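PDB 2W7Y: probable sugar ABC transporter, sugar-binding protein from Streptococcus pneumoniae, which binds the blood group A-trisaccharide as a solute-binding protein, probably delivering such glycans to an ABC transporter for uptake. Local coordinates for residues Trp53-Thr58 with Glu343-Asn348; Val136-Lys141 with Ser305-Gly310; Thr333-Gln338 with Pro349-Val354. One frame throughout, in Å; residues are numbered along the deposited sequence.

Interaction 1: Trp53-Thr58 with Glu343-Asn348; sequences WPVAKT and EKVGAN. With FUC (alpha-L-fucopyranose), chain C.
V55 and V345 meet methyl to methyl, CG1 of V55 lying 3.7 Å from CG1 of V345, and the two side chains cross at about a right angle. In both valines CG1 stands anti to the backbone N (chi1 168° in V55, -178° in V345), which leaves CG2 of V345 for the second apolar neighbour, T58. The methyl CG2 of T58 lies 3.9 Å from that CG2 and 3.8 Å from CB of K344, so the threonine rests on both residues with its carbon branch. Its hydroxyl serves a different purpose: a water sits 2.7 Å from T58 OG1 and donates a hydrogen bond to K344 O at 3.0 Å. No direct hydrogen bond joins the segments. W53, just ahead of the helix, turns its indole toward the sugar, with CZ3 3.7 Å from C3 of the fucose in an oblique approach, while CB of V55 lies over one face of the ring, near its rim. H48 meets the W53 ring edge-to-face and also binds the fucose through NE2. The contact thus joins the first turn of helix 54-69 to the loop between helices 335-343 and 356-361, where A347 touches the galactose.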
ATOM      1  N   TRP A  53     -18.469   1.251  -3.045  1.00 23.42           N
ATOM      2  CA  TRP A  53     -17.488   0.266  -2.575  1.00 23.41           C
ATOM      3  C   TRP A  53     -18.059  -0.564  -1.415  1.00 23.36           C
ATOM      4  O   TRP A  53     -18.018  -0.127  -0.262  1.00 23.32           O
ATOM      5  CB  TRP A  53     -16.168   0.946  -2.166  1.00 23.32           C
ATOM      6  CG  TRP A  53     -14.973   0.022  -2.112  1.00 23.23           C
ATOM      7  CD1 TRP A  53     -14.721  -1.047  -2.928  1.00 23.24           C
ATOM      8  CD2 TRP A  53     -13.854   0.111  -1.217  1.00 23.06           C
ATOM      9  NE1 TRP A  53     -13.527  -1.635  -2.589  1.00 23.14           N
ATOM     10  CE2 TRP A  53     -12.972  -0.945  -1.543  1.00 23.17           C
ATOM     11  CE3 TRP A  53     -13.516   0.972  -0.165  1.00 23.18           C
ATOM     12  CZ2 TRP A  53     -11.770  -1.163  -0.853  1.00 22.81           C
ATOM     13  CZ3 TRP A  53     -12.319   0.756   0.521  1.00 23.23           C
ATOM     14  CH2 TRP A  53     -11.462  -0.305   0.169  1.00 23.06           C
ATOM     15  N   PRO A  54     -18.607  -1.760  -1.724  1.00 23.35           N
ATOM     16  CA  PRO A  54     -19.213  -2.669  -0.739  1.00 23.30           C
ATOM     17  C   PRO A  54     -18.287  -3.050   0.418  1.00 23.27           C
ATOM     18  O   PRO A  54     -18.771  -3.381   1.504  1.00 23.38           O
ATOM     19  CB  PRO A  54     -19.548  -3.915  -1.568  1.00 23.20           C
ATOM     20  CG  PRO A  54     -19.685  -3.425  -2.948  1.00 23.28           C
ATOM     21  CD  PRO A  54     -18.690  -2.313  -3.089  1.00 23.39           C
ATOM     22  N   VAL A  55     -16.976  -3.004   0.176  1.00 23.26           N
ATOM     23  CA  VAL A  55     -15.957  -3.335   1.177  1.00 23.12           C
ATOM     24  C   VAL A  55     -16.044  -2.415   2.396  1.00 23.14           C
ATOM     25  O   VAL A  55     -15.888  -2.866   3.535  1.00 23.16           O
ATOM     26  CB  VAL A  55     -14.526  -3.303   0.567  1.00 23.18           C
ATOM     27  CG1 VAL A  55     -13.455  -3.348   1.653  1.00 23.05           C
ATOM     28  CG2 VAL A  55     -14.334  -4.452  -0.423  1.00 22.76           C
ATOM     29  N   ALA A  56     -16.310  -1.135   2.147  1.00 23.09           N
ATOM     30  CA  ALA A  56     -16.421  -0.137   3.211  1.00 23.28           C
ATOM     31  C   ALA A  56     -17.526  -0.489   4.211  1.00 23.32           C
ATOM     32  O   ALA A  56     -17.324  -0.389   5.425  1.00 23.53           O
ATOM     33  CB  ALA A  56     -16.653   1.242   2.619  1.00 23.05           C
ATOM     34  N   LYS A  57     -18.676  -0.912   3.688  1.00 23.23           N
ATOM     35  CA  LYS A  57     -19.826  -1.314   4.491  1.00 23.23           C
ATOM     36  C   LYS A  57     -19.504  -2.545   5.341  1.00 23.32           C
ATOM     37  O   LYS A  57     -19.876  -2.607   6.518  1.00 23.38           O
ATOM     38  CB  LYS A  57     -21.026  -1.595   3.578  1.00 23.19           C
ATOM     39  CG  LYS A  57     -22.380  -1.239   4.171  1.00 23.18           C
ATOM     40  CD  LYS A  57     -22.950  -2.359   5.012  1.00 23.49           C
ATOM     41  CE  LYS A  57     -24.144  -1.887   5.815  1.00 23.42           C
ATOM     42  NZ  LYS A  57     -24.720  -2.999   6.609  1.00 23.63           N
ATOM     43  N   THR A  58     -18.820  -3.519   4.738  1.00 23.31           N
ATOM     44  CA  THR A  58     -18.345  -4.705   5.446  1.00 23.25           C
ATOM     45  C   THR A  58     -17.459  -4.308   6.630  1.00 23.34           C
ATOM     46  O   THR A  58     -17.643  -4.812   7.740  1.00 23.56           O
ATOM     47  CB  THR A  58     -17.568  -5.651   4.506  1.00 23.29           C
ATOM     48  OG1 THR A  58     -18.397  -6.017   3.395  1.00 23.46           O
ATOM     49  CG2 THR A  58     -17.127  -6.912   5.239  1.00 23.14           C
ATOM     50  N   GLU A 343     -12.319 -13.150   2.832  1.00 23.06           N
ATOM     51  CA  GLU A 343     -13.471 -13.621   2.044  1.00 23.13           C
ATOM     52  C   GLU A 343     -14.453 -12.532   1.592  1.00 23.30           C
ATOM     53  O   GLU A 343     -14.926 -12.563   0.456  1.00 23.35           O
ATOM     54  CB  GLU A 343     -14.231 -14.719   2.796  1.00 23.07           C
ATOM     55  CG  GLU A 343     -13.456 -16.016   2.990  1.00 23.18           C
ATOM     56  CD  GLU A 343     -14.320 -17.141   3.533  1.00 23.88           C
ATOM     57  OE1 GLU A 343     -14.087 -18.306   3.144  1.00 24.41           O
ATOM     58  OE2 GLU A 343     -15.234 -16.871   4.343  1.00 23.85           O
ATOM     59  N   LYS A 344     -14.782 -11.600   2.487  1.00 23.37           N
ATOM     60  CA  LYS A 344     -15.729 -10.522   2.184  1.00 23.36           C
ATOM     61  C   LYS A 344     -15.006  -9.272   1.695  1.00 23.34           C
ATOM     62  O   LYS A 344     -15.326  -8.728   0.636  1.00 23.29           O
ATOM     63  CB  LYS A 344     -16.596 -10.197   3.404  1.00 23.30           C
ATOM     64  CG  LYS A 344     -17.946 -10.894   3.425  1.00 23.54           C
ATOM     65  CD  LYS A 344     -17.834 -12.353   3.833  1.00 23.78           C
ATOM     66  CE  LYS A 344     -19.123 -13.104   3.540  1.00 23.95           C
ATOM     67  NZ  LYS A 344     -19.425 -13.150   2.079  1.00 24.01           N
ATOM     68  N   VAL A 345     -14.050  -8.813   2.495  1.00 23.33           N
ATOM     69  CA  VAL A 345     -13.089  -7.814   2.064  1.00 23.36           C
ATOM     70  C   VAL A 345     -12.127  -8.600   1.189  1.00 23.59           C
ATOM     71  O   VAL A 345     -11.655  -9.660   1.587  1.00 23.88           O
ATOM     72  CB  VAL A 345     -12.326  -7.217   3.275  1.00 23.35           C
ATOM     73  CG1 VAL A 345     -11.345  -6.141   2.827  1.00 23.00           C
ATOM     74  CG2 VAL A 345     -13.303  -6.689   4.330  1.00 22.80           C
ATOM     75  N   GLY A 346     -11.852  -8.128  -0.014  1.00 23.55           N
ATOM     76  CA  GLY A 346     -10.969  -8.908  -0.881  1.00 23.48           C
ATOM     77  C   GLY A 346      -9.519  -8.543  -0.653  1.00 23.27           C
ATOM     78  O   GLY A 346      -8.848  -8.104  -1.575  1.00 23.38           O
ATOM     79  N   ALA A 347      -9.041  -8.720   0.577  1.00 23.18           N
ATOM     80  CA  ALA A 347      -7.683  -8.319   0.948  1.00 23.17           C
ATOM     81  C   ALA A 347      -6.867  -9.449   1.576  1.00 23.08           C
ATOM     82  O   ALA A 347      -7.412 -10.492   1.941  1.00 23.05           O
ATOM     83  CB  ALA A 347      -7.731  -7.116   1.870  1.00 23.18           C
ATOM     84  N   ASN A 348      -5.555  -9.234   1.675  1.00 23.11           N
ATOM     85  CA  ASN A 348      -4.635 -10.183   2.299  1.00 23.01           C
ATOM     86  C   ASN A 348      -4.587  -9.976   3.820  1.00 23.03           C
ATOM     87  O   ASN A 348      -4.135  -8.932   4.294  1.00 22.83           O
ATOM     88  CB  ASN A 348      -3.233 -10.065   1.684  1.00 22.94           C
ATOM     89  CG  ASN A 348      -2.284 -11.174   2.145  1.00 23.06           C
ATOM     90  OD1 ASN A 348      -2.705 -12.284   2.471  1.00 22.92           O
ATOM     91  ND2 ASN A 348      -0.993 -10.875   2.150  1.00 22.48           N
TER
HETATM   92  C1  FUC C   2      -7.424   3.117   1.182  1.00 15.48           C
HETATM   93  C2  FUC C   2      -8.366   3.948   0.307  1.00 14.98           C
HETATM   94  C3  FUC C   2      -9.815   3.536   0.576  1.00 15.08           C
HETATM   95  C4  FUC C   2     -10.140   3.716   2.059  1.00 14.49           C
HETATM   96  C5  FUC C   2      -9.124   2.934   2.899  1.00 14.14           C
HETATM   97  C6  FUC C   2      -9.303   3.157   4.397  1.00 12.44           C
HETATM   98  O2  FUC C   2      -8.052   3.743  -1.048  1.00 16.07           O
HETATM   99  O3  FUC C   2     -10.714   4.256  -0.240  1.00 14.27           O
HETATM  100  O4  FUC C   2     -10.112   5.088   2.405  1.00 14.34           O
HETATM  101  O5  FUC C   2      -7.785   3.254   2.550  1.00 14.38           O
HETATM  102  O   HOH W   1     -17.174  -6.454   1.018  1.00 23.99           O

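Interaction 2: Val136-Lys141 with Ser305-Gly310; sequences VGLNYK and SSSGGG
The side chain of L138 extends toward S305-S307 because CG lies anti to the backbone N (chi1 -170°), whereas S307 swings OG beside its own backbone N (chi1 -52°), placing it 3.3 Å from L138 O. The leucine meets the other segment mainly with CD2, which lies 3.7 Å from S306 C and 3.9 Å from S305 OG; its CG is 3.7 Å from S307 OG. Apolar carbon is therefore laid against the backbone of S306 at the strand end and the hydroxyls of S305 and S307. N139 reaches S307 through its amide oxygen, OD1 standing 3.3 Å from CB of S307, a van der Waals contact with a carbon. The other end of that amide is held by V136 O and by H153 O, which helps fix its rotation. N139 ND2 donates to V136 O at 2.9 Å with an N-H...O angle of 162°; ND2 lies in the carbonyl plane of V136, and the backbone N of N139 uses the same oxygen in the type II' turn V136-N139. The turn leading into helix 139-142 thus packs on the glycine-rich loop between strands 302-306 and 311-313, near the bound glycan. On that loop, S307 O accepts from H153 ND1 and G308 O from N143 ND2, while G308 N donates to D390. No clear hydrogen bond crosses between the two segments. Chemically, the contact is one of shape: V136 O and H153 O hold the N139 amide, while H153, N143 and D390 hold the S307-G308 backbone.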
ATOM      1  N   VAL A 136      -0.726 -10.764  14.044  1.00 23.20           N
ATOM      2  CA  VAL A 136      -0.271  -9.514  13.425  1.00 23.22           C
ATOM      3  C   VAL A 136       0.635  -9.774  12.216  1.00 23.23           C
ATOM      4  O   VAL A 136       0.846  -8.880  11.389  1.00 23.30           O
ATOM      5  CB  VAL A 136       0.422  -8.562  14.444  1.00 23.20           C
ATOM      6  CG1 VAL A 136      -0.537  -8.209  15.579  1.00 23.11           C
ATOM      7  CG2 VAL A 136       1.720  -9.167  14.988  1.00 23.17           C
ATOM      8  N   GLY A 137       1.163 -10.998  12.136  1.00 23.16           N
ATOM      9  CA  GLY A 137       1.956 -11.467  11.003  1.00 23.13           C
ATOM     10  C   GLY A 137       3.169 -10.625  10.668  1.00 23.22           C
ATOM     11  O   GLY A 137       4.049 -10.427  11.509  1.00 23.19           O
ATOM     12  N   LEU A 138       3.197 -10.125   9.434  1.00 23.27           N
ATOM     13  CA  LEU A 138       4.309  -9.331   8.907  1.00 23.30           C
ATOM     14  C   LEU A 138       4.564  -8.027   9.681  1.00 23.36           C
ATOM     15  O   LEU A 138       5.695  -7.539   9.708  1.00 23.38           O
ATOM     16  CB  LEU A 138       4.098  -9.050   7.409  1.00 23.25           C
ATOM     17  CG  LEU A 138       5.228  -8.427   6.580  1.00 23.31           C
ATOM     18  CD1 LEU A 138       6.485  -9.295   6.591  1.00 23.27           C
ATOM     19  CD2 LEU A 138       4.768  -8.185   5.153  1.00 23.30           C
ATOM     20  N   ASN A 139       3.518  -7.477  10.305  1.00 23.23           N
ATOM     21  CA  ASN A 139       3.642  -6.292  11.168  1.00 23.21           C
ATOM     22  C   ASN A 139       4.680  -6.472  12.273  1.00 23.22           C
ATOM     23  O   ASN A 139       5.390  -5.527  12.619  1.00 23.13           O
ATOM     24  CB  ASN A 139       2.297  -5.928  11.817  1.00 22.97           C
ATOM     25  CG  ASN A 139       1.289  -5.394  10.826  1.00 23.08           C
ATOM     26  OD1 ASN A 139       1.356  -4.235  10.408  1.00 23.02           O
ATOM     27  ND2 ASN A 139       0.330  -6.236  10.453  1.00 22.84           N
ATOM     28  N   TYR A 140       4.757  -7.689  12.812  1.00 23.23           N
ATOM     29  CA  TYR A 140       5.589  -7.989  13.975  1.00 23.26           C
ATOM     30  C   TYR A 140       7.066  -7.669  13.765  1.00 23.28           C
ATOM     31  O   TYR A 140       7.681  -7.022  14.610  1.00 23.39           O
ATOM     32  CB  TYR A 140       5.410  -9.449  14.417  1.00 23.25           C
ATOM     33  CG  TYR A 140       5.970  -9.731  15.797  1.00 23.24           C
ATOM     34  CD1 TYR A 140       5.241  -9.412  16.945  1.00 23.18           C
ATOM     35  CD2 TYR A 140       7.234 -10.295  15.956  1.00 23.13           C
ATOM     36  CE1 TYR A 140       5.751  -9.655  18.213  1.00 23.13           C
ATOM     37  CE2 TYR A 140       7.752 -10.546  17.225  1.00 23.42           C
ATOM     38  CZ  TYR A 140       7.003 -10.224  18.345  1.00 23.26           C
ATOM     39  OH  TYR A 140       7.508 -10.470  19.600  1.00 23.39           O
ATOM     40  N   LYS A 141       7.626  -8.118  12.647  1.00 23.42           N
ATOM     41  CA  LYS A 141       9.032  -7.866  12.333  1.00 23.50           C
ATOM     42  C   LYS A 141       9.235  -6.524  11.629  1.00 23.63           C
ATOM     43  O   LYS A 141      10.161  -5.776  11.958  1.00 23.73           O
ATOM     44  CB  LYS A 141       9.599  -8.997  11.489  1.00 23.62           C
ATOM     45  N   SER A 305       6.073  -6.265  -0.767  1.00 23.20           N
ATOM     46  CA  SER A 305       5.505  -6.947   0.392  1.00 23.39           C
ATOM     47  C   SER A 305       5.886  -6.226   1.669  1.00 23.47           C
ATOM     48  O   SER A 305       6.986  -6.404   2.206  1.00 23.57           O
ATOM     49  CB  SER A 305       5.943  -8.409   0.465  1.00 23.28           C
ATOM     50  OG  SER A 305       5.170  -9.107   1.429  1.00 23.59           O
ATOM     51  N   SER A 306       4.970  -5.388   2.134  1.00 23.58           N
ATOM     52  CA  SER A 306       5.140  -4.706   3.399  1.00 23.83           C
ATOM     53  C   SER A 306       3.857  -4.768   4.209  1.00 23.69           C
ATOM     54  O   SER A 306       2.864  -5.366   3.776  1.00 23.75           O
ATOM     55  CB  SER A 306       5.611  -3.267   3.190  1.00 23.73           C
ATOM     56  OG  SER A 306       4.653  -2.539   2.455  1.00 25.27           O
ATOM     57  N   SER A 307       3.899  -4.181   5.400  1.00 23.63           N
ATOM     58  CA  SER A 307       2.763  -4.164   6.302  1.00 23.51           C
ATOM     59  C   SER A 307       1.877  -2.970   6.001  1.00 23.31           C
ATOM     60  O   SER A 307       0.669  -3.118   5.805  1.00 23.39           O
ATOM     61  CB  SER A 307       3.247  -4.099   7.750  1.00 23.49           C
ATOM     62  OG  SER A 307       4.194  -5.120   8.012  1.00 24.29           O
ATOM     63  N   GLY A 308       2.501  -1.793   5.943  1.00 23.10           N
ATOM     64  CA  GLY A 308       1.792  -0.518   5.938  1.00 22.97           C
ATOM     65  C   GLY A 308       1.483  -0.087   7.364  1.00 22.88           C
ATOM     66  O   GLY A 308       1.648  -0.863   8.306  1.00 22.71           O
ATOM     67  N   GLY A 309       1.054   1.160   7.527  1.00 22.83           N
ATOM     68  CA  GLY A 309       0.500   1.615   8.798  1.00 22.88           C
ATOM     69  C   GLY A 309      -0.939   1.146   8.898  1.00 22.94           C
ATOM     70  O   GLY A 309      -1.623   0.974   7.882  1.00 23.05           O
ATOM     71  N   GLY A 310      -1.403   0.925  10.120  1.00 22.78           N
ATOM     72  CA  GLY A 310      -2.767   0.479  10.332  1.00 22.86           C
ATOM     73  C   GLY A 310      -3.341   1.043  11.606  1.00 22.92           C
ATOM     74  O   GLY A 310      -3.368   2.258  11.796  1.00 22.82           O
TER

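Interaction 3: Thr333-Gln338 with Pro349-Val354; sequences TSDDVQ and PSNENV
N351 and D335 supply the hydrogen bond that crosses this contact. ND2 of N351 reaches D335 OD1 at 2.8 Å and uses the anti lone pair of that oxygen; the N-H...O angle of 145° and a tilt from the amide plane make the bond somewhat bent. The two side chains cross at about a right angle, their carboxylate and amide planes 37° apart. With CG anti to the backbone N (chi1 -167°), N351 carries its amide across to the start of helix 335-343, where T333 O, which accepts from N135 ND2, also lies 3.2 Å from N351 ND2. T333 OG1, buried nearby, has no hydrogen-bonding partner in the model.

A second group of bonds stays largely within each segment. N351 OD1 accepts from N353 N at 3.0 Å, the donor standing above the carbonyl plane, so both ends of the amide are engaged. Q338 NE2 donates to S334 O at 3.1 Å, nearly in its own amide plane, and also binds O of M332, just before the segment; S334 O receives Q338 N as well.

Packing between carbons makes up much of the rest. The Q338 chain, bent at chi2, sets CG 3.3 Å from CB of N351 and 3.5 Å from CB of P349. CG2 of V354 lies 3.6 Å from Q338 CB.

S350 OG bonds N135 O and N353 OD1 bonds K134 NZ, tying this loop to helix 133-136. The loop after helix 335-343 folds back on the N-terminus of that same helix, capped by S334, and its Asx turn at N351 and type I turn N351-V354 place the N351 amide against D335.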
ATOM      1  N   THR A 333      -7.737  -8.428  14.531  1.00 23.19           N
ATOM      2  CA  THR A 333      -6.603  -9.278  14.221  1.00 23.16           C
ATOM      3  C   THR A 333      -6.907 -10.749  14.594  1.00 23.05           C
ATOM      4  O   THR A 333      -6.078 -11.645  14.415  1.00 23.01           O
ATOM      5  CB  THR A 333      -5.324  -8.641  14.857  1.00 23.14           C
ATOM      6  OG1 THR A 333      -4.627  -7.886  13.853  1.00 23.78           O
ATOM      7  CG2 THR A 333      -4.396  -9.637  15.465  1.00 23.45           C
ATOM      8  N   SER A 334      -8.135 -10.983  15.060  1.00 22.99           N
ATOM      9  CA  SER A 334      -8.596 -12.317  15.447  1.00 23.13           C
ATOM     10  C   SER A 334      -8.903 -13.221  14.248  1.00 23.13           C
ATOM     11  O   SER A 334      -9.148 -12.740  13.139  1.00 22.92           O
ATOM     12  CB  SER A 334      -9.823 -12.219  16.363  1.00 23.15           C
ATOM     13  OG  SER A 334     -10.925 -11.643  15.687  1.00 22.95           O
ATOM     14  N   ASP A 335      -8.899 -14.531  14.502  1.00 23.19           N
ATOM     15  CA  ASP A 335      -9.135 -15.559  13.483  1.00 23.24           C
ATOM     16  C   ASP A 335     -10.414 -15.337  12.673  1.00 23.16           C
ATOM     17  O   ASP A 335     -10.396 -15.426  11.444  1.00 23.21           O
ATOM     18  CB  ASP A 335      -9.164 -16.953  14.126  1.00 23.11           C
ATOM     19  CG  ASP A 335      -7.782 -17.454  14.530  1.00 23.28           C
ATOM     20  OD1 ASP A 335      -6.780 -16.742  14.292  1.00 23.07           O
ATOM     21  OD2 ASP A 335      -7.700 -18.573  15.085  1.00 23.07           O
ATOM     22  N   ASP A 336     -11.512 -15.050  13.372  1.00 23.11           N
ATOM     23  CA  ASP A 336     -12.828 -14.899  12.747  1.00 23.22           C
ATOM     24  C   ASP A 336     -12.973 -13.629  11.904  1.00 23.05           C
ATOM     25  O   ASP A 336     -13.598 -13.652  10.844  1.00 22.96           O
ATOM     26  CB  ASP A 336     -13.939 -14.967  13.804  1.00 23.25           C
ATOM     27  CG  ASP A 336     -14.063 -16.345  14.442  1.00 23.60           C
ATOM     28  OD1 ASP A 336     -13.538 -17.331  13.879  1.00 24.19           O
ATOM     29  OD2 ASP A 336     -14.691 -16.444  15.518  1.00 23.59           O
ATOM     30  N   VAL A 337     -12.396 -12.530  12.379  1.00 23.15           N
ATOM     31  CA  VAL A 337     -12.432 -11.260  11.646  1.00 23.14           C
ATOM     32  C   VAL A 337     -11.539 -11.316  10.403  1.00 23.13           C
ATOM     33  O   VAL A 337     -11.911 -10.807   9.341  1.00 23.01           O
ATOM     34  CB  VAL A 337     -12.066 -10.056  12.558  1.00 23.25           C
ATOM     35  CG1 VAL A 337     -11.910  -8.764  11.748  1.00 22.85           C
ATOM     36  CG2 VAL A 337     -13.120  -9.879  13.648  1.00 22.79           C
ATOM     37  N   GLN A 338     -10.376 -11.950  10.537  1.00 23.15           N
ATOM     38  CA  GLN A 338      -9.434 -12.094   9.424  1.00 23.11           C
ATOM     39  C   GLN A 338      -9.950 -12.971   8.292  1.00 22.98           C
ATOM     40  O   GLN A 338      -9.581 -12.765   7.137  1.00 22.98           O
ATOM     41  CB  GLN A 338      -8.068 -12.580   9.910  1.00 23.19           C
ATOM     42  CG  GLN A 338      -6.939 -11.557   9.728  1.00 23.68           C
ATOM     43  CD  GLN A 338      -7.203 -10.266  10.453  1.00 24.05           C
ATOM     44  OE1 GLN A 338      -6.762  -9.192  10.031  1.00 23.83           O
ATOM     45  NE2 GLN A 338      -7.942 -10.356  11.549  1.00 24.69           N
ATOM     46  N   PRO A 349      -5.056 -10.980   4.586  1.00 23.08           N
ATOM     47  CA  PRO A 349      -5.100 -10.887   6.044  1.00 23.05           C
ATOM     48  C   PRO A 349      -3.706 -10.883   6.671  1.00 23.07           C
ATOM     49  O   PRO A 349      -2.788 -11.523   6.148  1.00 23.18           O
ATOM     50  CB  PRO A 349      -5.861 -12.155   6.447  1.00 23.12           C
ATOM     51  CG  PRO A 349      -5.614 -13.112   5.344  1.00 23.14           C
ATOM     52  CD  PRO A 349      -5.561 -12.279   4.102  1.00 22.93           C
ATOM     53  N   SER A 350      -3.554 -10.159   7.777  1.00 23.00           N
ATOM     54  CA  SER A 350      -2.295 -10.143   8.521  1.00 22.91           C
ATOM     55  C   SER A 350      -2.130 -11.429   9.324  1.00 22.99           C
ATOM     56  O   SER A 350      -1.010 -11.865   9.598  1.00 22.95           O
ATOM     57  CB  SER A 350      -2.218  -8.924   9.448  1.00 22.86           C
ATOM     58  OG  SER A 350      -3.161  -9.002  10.503  1.00 22.49           O
ATOM     59  N   ASN A 351      -3.260 -12.030   9.692  1.00 23.16           N
ATOM     60  CA  ASN A 351      -3.282 -13.237  10.507  1.00 23.18           C
ATOM     61  C   ASN A 351      -2.843 -14.458   9.709  1.00 23.25           C
ATOM     62  O   ASN A 351      -3.521 -14.878   8.769  1.00 23.18           O
ATOM     63  CB  ASN A 351      -4.675 -13.448  11.099  1.00 23.16           C
ATOM     64  CG  ASN A 351      -4.703 -14.491  12.200  1.00 23.22           C
ATOM     65  OD1 ASN A 351      -3.767 -15.272  12.366  1.00 23.79           O
ATOM     66  ND2 ASN A 351      -5.790 -14.508  12.959  1.00 23.07           N
ATOM     67  N   GLU A 352      -1.709 -15.025  10.110  1.00 23.38           N
ATOM     68  CA  GLU A 352      -1.095 -16.148   9.403  1.00 23.34           C
ATOM     69  C   GLU A 352      -1.785 -17.484   9.678  1.00 23.39           C
ATOM     70  O   GLU A 352      -1.433 -18.504   9.078  1.00 23.64           O
ATOM     71  CB  GLU A 352       0.400 -16.218   9.720  1.00 23.24           C
ATOM     72  CG  GLU A 352       1.177 -15.037   9.141  1.00 23.34           C
ATOM     73  CD  GLU A 352       2.630 -14.990   9.576  1.00 23.30           C
ATOM     74  OE1 GLU A 352       3.027 -15.764  10.474  1.00 23.29           O
ATOM     75  OE2 GLU A 352       3.377 -14.166   9.012  1.00 23.17           O
ATOM     76  N   ASN A 353      -2.768 -17.467  10.582  1.00 23.35           N
ATOM     77  CA  ASN A 353      -3.612 -18.630  10.857  1.00 23.25           C
ATOM     78  C   ASN A 353      -4.693 -18.823   9.796  1.00 23.22           C
ATOM     79  O   ASN A 353      -5.284 -19.893   9.698  1.00 23.33           O
ATOM     80  CB  ASN A 353      -4.270 -18.515  12.237  1.00 23.26           C
ATOM     81  CG  ASN A 353      -3.284 -18.681  13.380  1.00 23.32           C
ATOM     82  OD1 ASN A 353      -2.457 -19.594  13.378  1.00 23.51           O
ATOM     83  ND2 ASN A 353      -3.385 -17.809  14.377  1.00 23.15           N
ATOM     84  N   VAL A 354      -4.957 -17.776   9.017  1.00 23.33           N
ATOM     85  CA  VAL A 354      -5.932 -17.840   7.930  1.00 23.27           C
ATOM     86  C   VAL A 354      -5.276 -18.458   6.700  1.00 23.36           C
ATOM     87  O   VAL A 354      -4.320 -17.909   6.151  1.00 23.34           O
ATOM     88  CB  VAL A 354      -6.513 -16.446   7.587  1.00 23.21           C
ATOM     89  CG1 VAL A 354      -7.504 -16.547   6.434  1.00 22.93           C
ATOM     90  CG2 VAL A 354      -7.183 -15.837   8.799  1.00 23.13           C
TER

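In the fold
The glycan lies closest to interaction 1, which holds W53 and A347 of its pocket. The side chain of V345 is about 6 Å from the bound GAL (beta-D-galactopyranose). Interaction 2 approaches from another part of the chain, G308 lying about 7 Å from both the galactose and the N-acetylgalactosamine. In interaction 3, the side chain of P349 is about 8 Å from the bound GAL. Interactions 1 and 3 are about 14 Å apart between centres and continuous in sequence, N348 leading directly into P349. Interactions 2 and 3 touch: V136 O lies 3.6 Å from S350 CB, and G137 CA 3.6 Å from E352 OE2. Interactions 1 and 2 come no nearer than about 6 Å between nearest atoms; 343-354 runs from one to the other through interaction 3.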